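Side-chain contact in fiber protein (Snake adenovirus 1, PDB 4UMI), which probably forms, as a homotrimer, the spikes that project from the capsid vertices and attach the virion to its host-cell receptor through its head domain: residues L111-D114 and K115-F119. Residues are numbered along the deposited sequence; the frame is centred on the assembly and turned at random. Where two conformers were deposited one is given.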
loop_
_atom_site.group_PDB
_atom_site.type_symbol
_atom_site.label_atom_id
_atom_site.label_comp_id
_atom_site.label_asym_id
_atom_site.label_seq_id
_atom_site.Cartn_x
_atom_site.Cartn_y
_atom_site.Cartn_z
ATOM N N LEU A 111 19.513 0.772 -5.951
ATOM C CA LEU A 111 20.091 1.831 -6.782
ATOM C C LEU A 111 20.760 2.862 -5.898
ATOM O O LEU A 111 20.330 3.127 -4.793
ATOM C CB LEU A 111 19.033 2.545 -7.630
ATOM C CG LEU A 111 18.505 1.779 -8.830
ATOM C CD1 LEU A 111 17.802 0.491 -8.487
ATOM C CD2 LEU A 111 17.607 2.610 -9.704
ATOM N N GLN A 112 21.842 3.438 -6.402
ATOM C CA GLN A 112 22.555 4.434 -5.639
ATOM C C GLN A 112 22.986 5.547 -6.585
ATOM O O GLN A 112 23.406 5.295 -7.726
ATOM C CB GLN A 112 23.758 3.772 -4.963
ATOM C CG GLN A 112 24.551 4.652 -4.018
ATOM C CD GLN A 112 25.674 3.894 -3.324
ATOM O OE1 GLN A 112 25.600 2.679 -3.133
ATOM N NE2 GLN A 112 26.711 4.611 -2.940
ATOM N N ASN A 113 22.835 6.788 -6.137
ATOM C CA ASN A 113 23.239 7.935 -6.966
ATOM C C ASN A 113 24.681 8.309 -6.656
ATOM O O ASN A 113 25.347 7.681 -5.825
ATOM C CB ASN A 113 22.283 9.142 -6.858
ATOM C CG ASN A 113 22.364 9.853 -5.526
ATOM O OD1 ASN A 113 23.130 9.485 -4.644
ATOM N ND2 ASN A 113 21.557 10.883 -5.386
ATOM N N ASP A 114 25.164 9.338 -7.344
ATOM C CA ASP A 114 26.561 9.735 -7.173
ATOM C C ASP A 114 26.869 10.294 -5.775
ATOM O O ASP A 114 28.045 10.365 -5.382
ATOM C CB ASP A 114 27.006 10.717 -8.278
ATOM C CG ASP A 114 26.110 11.956 -8.386
ATOM O OD1 ASP A 114 25.063 12.030 -7.697
ATOM O OD2 ASP A 114 26.452 12.855 -9.184
ATOM N N LYS A 115 25.843 10.748 -5.060
ATOM C CA LYS A 115 26.008 11.313 -3.718
ATOM C C LYS A 115 25.851 10.324 -2.562
ATOM O O LYS A 115 25.902 10.730 -1.397
ATOM C CB LYS A 115 25.023 12.460 -3.529
ATOM C CG LYS A 115 25.115 13.502 -4.630
ATOM C CD LYS A 115 24.308 14.742 -4.301
ATOM C CE LYS A 115 23.977 15.531 -5.559
ATOM N NZ LYS A 115 23.123 16.711 -5.256
ATOM N N GLY A 116 25.637 9.042 -2.866
ATOM C CA GLY A 116 25.539 8.021 -1.830
ATOM C C GLY A 116 24.144 7.761 -1.291
ATOM O O GLY A 116 23.979 6.944 -0.376
ATOM N N VAL A 117 23.137 8.440 -1.827
ATOM C CA VAL A 117 21.747 8.102 -1.474
ATOM C C VAL A 117 21.430 6.772 -2.116
ATOM O O VAL A 117 21.781 6.560 -3.255
ATOM C CB VAL A 117 20.751 9.167 -1.984
ATOM C CG1 VAL A 117 19.305 8.749 -1.762
ATOM C CG2 VAL A 117 21.007 10.524 -1.343
ATOM N N SER A 118 20.720 5.915 -1.400
ATOM C CA SER A 118 20.363 4.614 -1.912
ATOM C C SER A 118 18.882 4.348 -1.763
ATOM O O SER A 118 18.284 4.720 -0.742
ATOM C CB SER A 118 21.222 3.522 -1.341
ATOM O OG SER A 118 20.950 3.367 0.003
ATOM N N PHE A 119 18.325 3.727 -2.794
ATOM C CA PHE A 119 16.946 3.272 -2.828
ATOM C C PHE A 119 16.884 1.780 -3.071
ATOM O O PHE A 119 17.715 1.249 -3.795
ATOM C CB PHE A 119 16.135 3.932 -3.962
ATOM C CG PHE A 119 15.490 5.207 -3.574
ATOM C CD1 PHE A 119 16.187 6.390 -3.497
ATOM C CD2 PHE A 119 14.138 5.228 -3.353
ATOM C CE1 PHE A 119 15.547 7.542 -3.157
ATOM C CE2 PHE A 119 13.484 6.380 -3.011
ATOM C CZ PHE A 119 14.192 7.546 -2.932
#
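Leu111 and Phe119 form an antiparallel hydrogen-bonded pair, Leu111 N to Phe119 O being 2.8 Å and Phe119 N to Leu111 O 2.9 Å. Further along, Asn113 folds its side chain back into the hairpin turn, CG set between the backbone N and the carbonyl carbon (chi1 71°). There OD1 accepts a bent bond (136°) from Val117 N at 3.0 Å, the donor tilted from the plane of the Asn113 side-chain carbonyl, and a weak one from Lys115 N, as in an Asx turn. The backbone closes the same loop: Gly116 N bonds Asn113 O at 3.3 Å across a type I turn, from well above the carbonyl plane, and Asn113 N bonds Val117 O at 3.1 Å. Gly116 adopts a positive phi (90°) that favours glycine.

Packing is lighter. Val117 CB lies 3.9 Å from Asn113 ND2, while the extended Gln112 lies over the backbone of Gly116 and Val117, its CG 3.4 Å from Val117 O. At the tip, Lys115 CG rests beside Asp114 OD1, the two side chains pointing the same way.

This hairpin joins strands 101-112 and 118-128 of the fibre head. Leu111, Asn113, Val117 and Phe119 all meet Phe148 of strand 148-151, while Leu186 and Leu188 of strand 185-190 receive Leu111 and Phe119, respectively.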